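Local coordinates for LbaCas13a H328A (C2c2) (Lachnospiraceae bacterium NK4A179, PDB 5WLH), which binds a pre-crRNA as its guide and is probably an RNA-targeting CRISPR nuclease of the Cas13a family that cleaves at adenosines, at residues L1122-Y1127 against R1246-F1252; N1241-R1246 against E1268-F1273. All coordinates share one frame; numbering follows the deposited sequence.

Helix 1239-1250 takes part in both contacts, presenting its C-terminal half to helix 1106-1145 in interaction 1 and an earlier turn to helix 1262-1273 in interaction 2. Arg1246 belongs to both, and the two sites touch where Phe1273 packs on Trp1125 and Ile1126, and Val1269 on Leu1122. Each is largely buried, with an apolar seam beside an arginine-glutamate pair. Their polar chemistry differs: in interaction 1 a tyrosine of the opposing helix bonds directly to the glutamate, whereas in interaction 2 a water joins the glutamate to a backbone carbonyl. Interaction 2 also borders the bound RNA, which Asp1271 meets through a ribose hydroxyl.

Interaction 1 of 2, residues L1122-Y1127 against R1246-F1252; sequences LINWIY and RNYIEHF
One face of the Arg1246 guanidinium is covered by Ile1126, whose CG2 sits over its centre, 3.5 Å from CZ of Arg1246; the Glu1250 carboxylate and Tyr1127 OH lie at its edge. The Tyr1127 ring stands nearly perpendicular to this plane (82°) and has Glu1250 OE2 at its own edge. There Tyr1127 OH donates a very short hydrogen bond to Glu1250 OE2 (2.4 Å). The other oxygen, Glu1250 OE1, accepts from Arg1246 NE at 3.0 Å and, on its syn lone pair, from Arg1246 NH2 at 2.9 Å. A bend at chi2 (-102°) folds the arginine along its own helix into this side-on grip. Putting an alanine at Arg1246 would probably cost Glu1250 and Glu1130 this cationic partner and take away the flat group against which Ile1126 CG2 packs. Arg1246 and His1251 match the R-X4-H pattern of HEPN ribonucleases, so this helix end probably belongs to the nuclease site, with Glu1250 and Tyr1127 setting the arginine's position.

Beside this polar cluster, Ile1249 CG2 reaches Leu1122 CB and Ile1126 CD1, each at 3.6 Å. Farther along, Ile1123 CD1 meets Phe1252 CZ at 3.8 Å; Phe1252 is the C-prime residue of the Schellman motif that closes helix 1239-1250. The two helical segments run roughly antiparallel (136°) with axes 9.7 Å apart, while Leu1122 also packs on helix 1262-1273 and Ile1123 and Tyr1127 on helix 486-517.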
loop_
_atom_site.group_PDB
_atom_site.type_symbol
_atom_site.label_atom_id
_atom_site.label_comp_id
_atom_site.label_asym_id
_atom_site.label_seq_id
_atom_site.Cartn_x
_atom_site.Cartn_y
_atom_site.Cartn_z
ATOM N N LEU A 1122 9.086 0.926 5.556
ATOM C CA LEU A 1122 9.654 2.167 6.066
ATOM C C LEU A 1122 10.346 2.951 4.958
ATOM O O LEU A 1122 10.162 4.158 4.841
ATOM C CB LEU A 1122 10.634 1.869 7.193
ATOM C CG LEU A 1122 9.944 1.388 8.481
ATOM C CD1 LEU A 1122 10.976 0.861 9.456
ATOM C CD2 LEU A 1122 9.080 2.490 9.135
ATOM N N ILE A 1123 11.122 2.272 4.122
ATOM C CA ILE A 1123 11.796 2.970 3.031
ATOM C C ILE A 1123 10.787 3.464 2.001
ATOM O O ILE A 1123 10.925 4.563 1.457
ATOM C CB ILE A 1123 12.862 2.064 2.403
ATOM C CG1 ILE A 1123 13.956 1.769 3.450
ATOM C CG2 ILE A 1123 13.559 2.820 1.242
ATOM C CD1 ILE A 1123 14.908 0.646 3.046
ATOM N N ASN A 1124 9.759 2.665 1.721
ATOM C CA ASN A 1124 8.671 3.125 0.863
ATOM C C ASN A 1124 8.105 4.450 1.378
ATOM O O ASN A 1124 7.961 5.418 0.625
ATOM C CB ASN A 1124 7.604 2.028 0.800
ATOM C CG ASN A 1124 6.446 2.358 -0.125
ATOM O OD1 ASN A 1124 5.758 3.357 0.052
ATOM N ND2 ASN A 1124 6.179 1.464 -1.081
ATOM N N TRP A 1125 7.806 4.517 2.679
ATOM C CA TRP A 1125 7.288 5.751 3.264
ATOM C C TRP A 1125 8.280 6.900 3.119
ATOM O O TRP A 1125 7.879 8.052 2.922
ATOM C CB TRP A 1125 6.976 5.523 4.739
ATOM C CG TRP A 1125 5.662 4.854 4.948
ATOM C CD1 TRP A 1125 4.561 4.907 4.130
ATOM C CD2 TRP A 1125 5.301 4.033 6.067
ATOM N NE1 TRP A 1125 3.519 4.170 4.695
ATOM C CE2 TRP A 1125 3.959 3.630 5.880
ATOM C CE3 TRP A 1125 5.988 3.603 7.206
ATOM C CZ2 TRP A 1125 3.286 2.807 6.796
ATOM C CZ3 TRP A 1125 5.326 2.815 8.119
ATOM C CH2 TRP A 1125 3.985 2.412 7.904
ATOM N N ILE A 1126 9.579 6.615 3.246
ATOM C CA ILE A 1126 10.563 7.682 3.032
ATOM C C ILE A 1126 10.359 8.315 1.667
ATOM O O ILE A 1126 10.350 9.544 1.523
ATOM C CB ILE A 1126 11.999 7.151 3.173
ATOM C CG1 ILE A 1126 12.325 6.925 4.645
ATOM C CG2 ILE A 1126 12.991 8.150 2.502
ATOM C CD1 ILE A 1126 13.577 6.095 4.876
ATOM N N TYR A 1127 10.217 7.480 0.638
ATOM C CA TYR A 1127 10.113 8.010 -0.718
ATOM C C TYR A 1127 8.732 8.561 -1.005
ATOM O O TYR A 1127 8.599 9.440 -1.862
ATOM C CB TYR A 1127 10.563 6.934 -1.717
ATOM C CG TYR A 1127 12.077 6.900 -1.688
ATOM C CD1 TYR A 1127 12.821 7.817 -2.435
ATOM C CD2 TYR A 1127 12.759 6.036 -0.837
ATOM C CE1 TYR A 1127 14.206 7.838 -2.370
ATOM C CE2 TYR A 1127 14.152 6.040 -0.780
ATOM C CZ TYR A 1127 14.868 6.938 -1.540
ATOM O OH TYR A 1127 16.247 6.950 -1.468
ATOM N N ARG A 1246 14.848 9.487 8.858
ATOM C CA ARG A 1246 14.973 9.017 7.486
ATOM C C ARG A 1246 16.314 8.330 7.272
ATOM O O ARG A 1246 16.394 7.230 6.710
ATOM C CB ARG A 1246 14.812 10.214 6.540
ATOM C CG ARG A 1246 14.850 9.876 5.068
ATOM C CD ARG A 1246 16.179 10.199 4.423
ATOM N NE ARG A 1246 16.259 9.601 3.092
ATOM C CZ ARG A 1246 15.773 10.167 1.994
ATOM N NH1 ARG A 1246 15.178 11.357 2.065
ATOM N NH2 ARG A 1246 15.875 9.544 0.826
ATOM N N ASN A 1247 17.389 8.973 7.734
ATOM C CA ASN A 1247 18.714 8.397 7.544
ATOM C C ASN A 1247 18.861 7.115 8.335
ATOM O O ASN A 1247 19.459 6.147 7.851
ATOM C CB ASN A 1247 19.791 9.397 7.957
ATOM C CG ASN A 1247 19.953 10.535 6.965
ATOM O OD1 ASN A 1247 19.560 10.437 5.799
ATOM N ND2 ASN A 1247 20.558 11.619 7.425
ATOM N N TYR A 1248 18.333 7.095 9.563
ATOM C CA TYR A 1248 18.414 5.896 10.381
ATOM C C TYR A 1248 17.834 4.709 9.634
ATOM O O TYR A 1248 18.446 3.641 9.560
ATOM C CB TYR A 1248 17.676 6.127 11.696
ATOM C CG TYR A 1248 17.818 5.004 12.687
ATOM C CD1 TYR A 1248 18.855 4.991 13.605
ATOM C CD2 TYR A 1248 16.915 3.950 12.701
ATOM C CE1 TYR A 1248 18.983 3.971 14.509
ATOM C CE2 TYR A 1248 17.041 2.922 13.594
ATOM C CZ TYR A 1248 18.082 2.935 14.500
ATOM O OH TYR A 1248 18.211 1.900 15.404
ATOM N N ILE A 1249 16.648 4.892 9.053
ATOM C CA ILE A 1249 15.999 3.814 8.315
ATOM C C ILE A 1249 16.796 3.474 7.059
ATOM O O ILE A 1249 17.177 2.318 6.828
ATOM C CB ILE A 1249 14.561 4.216 7.953
ATOM C CG1 ILE A 1249 13.720 4.387 9.223
ATOM C CG2 ILE A 1249 13.950 3.193 7.010
ATOM C CD1 ILE A 1249 12.467 5.219 8.965
ATOM N N GLU A 1250 17.030 4.478 6.211
ATOM C CA GLU A 1250 17.565 4.172 4.889
ATOM C C GLU A 1250 19.007 3.695 4.954
ATOM O O GLU A 1250 19.465 2.983 4.050
ATOM C CB GLU A 1250 17.456 5.372 3.955
ATOM C CG GLU A 1250 17.754 4.955 2.514
ATOM C CD GLU A 1250 17.176 5.891 1.486
ATOM O OE1 GLU A 1250 16.621 6.929 1.886
ATOM O OE2 GLU A 1250 17.267 5.571 0.279
ATOM N N HIS A 1251 19.741 4.088 5.982
ATOM C CA HIS A 1251 21.091 3.592 6.171
ATOM C C HIS A 1251 21.142 2.325 6.996
ATOM O O HIS A 1251 22.241 1.891 7.360
ATOM C CB HIS A 1251 21.970 4.655 6.827
ATOM C CG HIS A 1251 22.002 5.936 6.064
ATOM N ND1 HIS A 1251 22.284 7.147 6.654
ATOM C CD2 HIS A 1251 21.781 6.192 4.754
ATOM C CE1 HIS A 1251 22.239 8.097 5.737
ATOM N NE2 HIS A 1251 21.930 7.545 4.577
ATOM N N PHE A 1252 19.987 1.728 7.312
ATOM C CA PHE A 1252 19.951 0.424 7.951
ATOM C C PHE A 1252 20.675 0.448 9.300
ATOM O O PHE A 1252 21.278 -0.548 9.698
ATOM C CB PHE A 1252 20.538 -0.653 7.019
ATOM C CG PHE A 1252 19.632 -0.989 5.839
ATOM C CD1 PHE A 1252 19.489 -0.099 4.770
ATOM C CD2 PHE A 1252 18.900 -2.162 5.823
ATOM C CE1 PHE A 1252 18.643 -0.396 3.696
ATOM C CE2 PHE A 1252 18.044 -2.472 4.747
ATOM C CZ PHE A 1252 17.915 -1.590 3.691
#

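Interaction 2 of 2, residues N1241-R1246 against E1268-F1273; sequences NITELR and EVFDRF. With nucleotides of chain B.
Arg1272 places CG in the narrow slot between its backbone N and carbonyl carbon (chi1 58°), then runs extended to NE, which lays one face of its guanidinium against Asn1241 CB. That carbon sits offset toward the rim, 3.4 Å from Arg1272 NH2, and the Asn1241 amide is only 15° from parallel with the guanidinium. A chi2 of -52° folds Ile1242 CD1 back, to 3.4 Å from Arg1272 O and alongside the arginine's CG and CD. Its other branch, Ile1242 CG2, rests 3.8 Å from Phe1273 CE1. Leu1245 adds to the apolar patch: its CD2 lies 3.9 Å from Phe1273 CD1 and also touches CG of Glu1268 and CG2 of Val1269. Arg1246 contributes CB at the edge of the Phe1273 ring.

Within helix 1262-1273, Arg1272 holds Glu1268 through NE and NH2, both bonded to OE1, with NH2 at 2.9 Å from Glu1268 OE1. Both nitrogens approach from the same face of the carboxylate, with OE1 close to the guanidinium plane. A water donates to Asn1241 O (2.8 Å) and to Glu1268 OE1 (2.7 Å), spanning the two helices.

Outside partners fix the polar ends: Arg1272 NH1 pairs with Glu1238 and Met1309 O, and Asn1241 OD1 accepts from Gly1311 N. Asp1271 OD1 accepts a very short bond from O2' of A3 of chain B (2.5 Å), while its OD2 makes a salt bridge with Lys1308. The chemistry thus divides: aliphatic and aromatic groups seal the helix interface, the arginine-glutamate pair is made within helix 1262-1273 and tied to the other helix by the water, and the neighbouring aspartate bonds to a ribose 2'-hydroxyl, a group DNA lacks, consistent with a preference for RNA.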
loop_
_atom_site.group_PDB
_atom_site.type_symbol
_atom_site.label_atom_id
_atom_site.label_comp_id
_atom_site.label_asym_id
_atom_site.label_seq_id
_atom_site.Cartn_x
_atom_site.Cartn_y
_atom_site.Cartn_z
ATOM N N ASN A 1241 15.248 16.124 13.231
ATOM C CA ASN A 1241 14.904 14.800 13.729
ATOM C C ASN A 1241 14.273 13.959 12.634
ATOM O O ASN A 1241 14.473 12.737 12.595
ATOM C CB ASN A 1241 13.964 14.922 14.916
ATOM C CG ASN A 1241 14.506 15.845 15.972
ATOM O OD1 ASN A 1241 14.127 17.017 16.044
ATOM N ND2 ASN A 1241 15.432 15.333 16.776
ATOM N N ILE A 1242 13.524 14.599 11.737
ATOM C CA ILE A 1242 12.956 13.870 10.610
ATOM C C ILE A 1242 14.070 13.365 9.713
ATOM O O ILE A 1242 14.092 12.192 9.330
ATOM C CB ILE A 1242 11.961 14.749 9.838
ATOM C CG1 ILE A 1242 10.816 15.177 10.750
ATOM C CG2 ILE A 1242 11.430 14.013 8.608
ATOM C CD1 ILE A 1242 10.150 14.031 11.456
ATOM N N THR A 1243 15.015 14.246 9.367
ATOM C CA THR A 1243 16.181 13.828 8.595
ATOM C C THR A 1243 16.917 12.691 9.281
ATOM O O THR A 1243 17.316 11.713 8.633
ATOM C CB THR A 1243 17.132 15.011 8.409
ATOM O OG1 THR A 1243 16.420 16.081 7.793
ATOM C CG2 THR A 1243 18.309 14.601 7.539
ATOM N N GLU A 1244 17.102 12.804 10.598
ATOM C CA GLU A 1244 17.782 11.750 11.334
ATOM C C GLU A 1244 17.025 10.435 11.238
ATOM O O GLU A 1244 17.633 9.376 11.044
ATOM C CB GLU A 1244 17.953 12.158 12.795
ATOM C CG GLU A 1244 18.601 11.076 13.647
ATOM C CD GLU A 1244 19.271 11.646 14.882
ATOM O OE1 GLU A 1244 20.380 12.208 14.754
ATOM O OE2 GLU A 1244 18.676 11.550 15.975
ATOM N N LEU A 1245 15.697 10.482 11.380
ATOM C CA LEU A 1245 14.906 9.256 11.290
ATOM C C LEU A 1245 15.001 8.653 9.888
ATOM O O LEU A 1245 15.215 7.449 9.725
ATOM C CB LEU A 1245 13.459 9.555 11.668
ATOM C CG LEU A 1245 12.443 8.445 11.375
ATOM C CD1 LEU A 1245 12.771 7.205 12.190
ATOM C CD2 LEU A 1245 11.021 8.967 11.699
ATOM N N ARG A 1246 14.848 9.487 8.858
ATOM C CA ARG A 1246 14.973 9.017 7.486
ATOM C C ARG A 1246 16.314 8.330 7.272
ATOM O O ARG A 1246 16.394 7.230 6.710
ATOM C CB ARG A 1246 14.812 10.214 6.540
ATOM C CG ARG A 1246 14.850 9.876 5.068
ATOM C CD ARG A 1246 16.179 10.199 4.423
ATOM N NE ARG A 1246 16.259 9.601 3.092
ATOM C CZ ARG A 1246 15.773 10.167 1.994
ATOM N NH1 ARG A 1246 15.178 11.357 2.065
ATOM N NH2 ARG A 1246 15.875 9.544 0.826
ATOM N N GLU A 1268 7.556 6.302 15.731
ATOM C CA GLU A 1268 7.999 7.656 15.435
ATOM C C GLU A 1268 7.518 8.104 14.062
ATOM O O GLU A 1268 7.221 9.291 13.869
ATOM C CB GLU A 1268 9.518 7.773 15.548
ATOM C CG GLU A 1268 9.953 9.225 15.357
ATOM C CD GLU A 1268 11.436 9.436 15.539
ATOM O OE1 GLU A 1268 11.875 10.587 15.353
ATOM O OE2 GLU A 1268 12.153 8.460 15.854
ATOM N N VAL A 1269 7.419 7.176 13.106
ATOM C CA VAL A 1269 6.793 7.503 11.829
ATOM C C VAL A 1269 5.365 7.976 12.066
ATOM O O VAL A 1269 4.954 9.045 11.606
ATOM C CB VAL A 1269 6.853 6.287 10.881
ATOM C CG1 VAL A 1269 5.942 6.508 9.653
ATOM C CG2 VAL A 1269 8.291 6.023 10.443
ATOM N N PHE A 1270 4.593 7.190 12.812
ATOM C CA PHE A 1270 3.228 7.577 13.150
ATOM C C PHE A 1270 3.192 8.940 13.835
ATOM O O PHE A 1270 2.318 9.764 13.555
ATOM C CB PHE A 1270 2.601 6.517 14.062
ATOM C CG PHE A 1270 1.189 6.813 14.462
ATOM C CD1 PHE A 1270 0.181 6.862 13.502
ATOM C CD2 PHE A 1270 0.852 6.981 15.805
ATOM C CE1 PHE A 1270 -1.129 7.129 13.850
ATOM C CE2 PHE A 1270 -0.452 7.244 16.176
ATOM C CZ PHE A 1270 -1.455 7.297 15.204
ATOM N N ASP A 1271 4.128 9.182 14.742
ATOM C CA ASP A 1271 4.073 10.401 15.535
ATOM C C ASP A 1271 4.361 11.631 14.690
ATOM O O ASP A 1271 3.673 12.651 14.824
ATOM C CB ASP A 1271 5.060 10.326 16.693
ATOM C CG ASP A 1271 5.026 11.587 17.537
ATOM O OD1 ASP A 1271 4.193 11.658 18.473
ATOM O OD2 ASP A 1271 5.797 12.516 17.230
ATOM N N ARG A 1272 5.370 11.564 13.803
ATOM C CA ARG A 1272 5.779 12.806 13.156
ATOM C C ARG A 1272 6.356 12.695 11.751
ATOM O O ARG A 1272 6.816 13.718 11.234
ATOM C CB ARG A 1272 6.813 13.545 14.030
ATOM C CG ARG A 1272 8.083 12.761 14.344
ATOM C CD ARG A 1272 9.025 13.677 15.141
ATOM N NE ARG A 1272 10.195 13.003 15.686
ATOM C CZ ARG A 1272 11.064 13.615 16.491
ATOM N NH1 ARG A 1272 10.856 14.889 16.818
ATOM N NH2 ARG A 1272 12.123 12.971 16.955
ATOM N N PHE A 1273 6.364 11.527 11.098
ATOM C CA PHE A 1273 6.906 11.517 9.746
ATOM C C PHE A 1273 5.880 12.004 8.730
ATOM O O PHE A 1273 6.242 12.585 7.701
ATOM C CB PHE A 1273 7.393 10.107 9.404
ATOM C CG PHE A 1273 8.372 10.046 8.270
ATOM C CD1 PHE A 1273 9.650 10.576 8.397
ATOM C CD2 PHE A 1273 8.014 9.433 7.069
ATOM C CE1 PHE A 1273 10.549 10.506 7.352
ATOM C CE2 PHE A 1273 8.924 9.354 6.019
ATOM C CZ PHE A 1273 10.189 9.878 6.165
ATOM P P A B 4 -0.551 14.939 18.384
ATOM O OP1 A B 4 -0.826 15.135 16.927
ATOM O OP2 A B 4 -1.360 15.652 19.408
ATOM O "O5'" A B 4 -0.670 13.392 18.714
ATOM C "C5'" A B 4 0.049 12.433 17.956
ATOM C "C4'" A B 4 -0.059 11.083 18.600
ATOM O "O4'" A B 4 0.548 11.123 19.915
ATOM C "C3'" A B 4 -1.473 10.609 18.867
ATOM O "O3'" A B 4 -2.073 10.044 17.720
ATOM C "C2'" A B 4 -1.278 9.617 20.003
ATOM O "O2'" A B 4 -0.736 8.397 19.514
ATOM C "C1'" A B 4 -0.189 10.316 20.808
ATOM N N9 A B 4 -0.742 11.194 21.855
ATOM C C8 A B 4 -0.881 12.560 21.865
ATOM N N7 A B 4 -1.389 13.023 22.987
ATOM C C5 A B 4 -1.577 11.884 23.762
ATOM C C6 A B 4 -2.091 11.663 25.060
ATOM N N6 A B 4 -2.523 12.628 25.874
ATOM N N1 A B 4 -2.124 10.389 25.507
ATOM C C2 A B 4 -1.698 9.401 24.715
ATOM N N3 A B 4 -1.203 9.486 23.479
ATOM C C4 A B 4 -1.183 10.754 23.067
ATOM P P A B 3 1.135 19.952 20.056
ATOM O OP1 A B 3 -0.119 19.416 19.461
ATOM O OP2 A B 3 1.085 20.866 21.225
ATOM O "O5'" A B 3 2.096 18.775 20.505
ATOM C "C5'" A B 3 1.572 17.526 20.841
ATOM C "C4'" A B 3 2.383 16.434 20.213
ATOM O "O4'" A B 3 3.379 15.996 21.173
ATOM C "C3'" A B 3 1.562 15.197 19.898
ATOM O "O3'" A B 3 1.004 15.253 18.597
ATOM C "C2'" A B 3 2.537 14.062 20.124
ATOM O "O2'" A B 3 3.429 13.961 19.025
ATOM C "C1'" A B 3 3.328 14.603 21.314
ATOM N N9 A B 3 2.671 14.339 22.606
ATOM C C8 A B 3 2.213 15.286 23.508
ATOM N N7 A B 3 1.693 14.767 24.597
ATOM C C5 A B 3 1.815 13.394 24.393
ATOM C C6 A B 3 1.471 12.285 25.186
ATOM N N6 A B 3 0.877 12.407 26.376
ATOM N N1 A B 3 1.739 11.044 24.712
ATOM C C2 A B 3 2.328 10.940 23.512
ATOM N N3 A B 3 2.702 11.913 22.681
ATOM C C4 A B 3 2.419 13.121 23.182
HETATM O O HOH W 1 14.449 11.030 14.770
#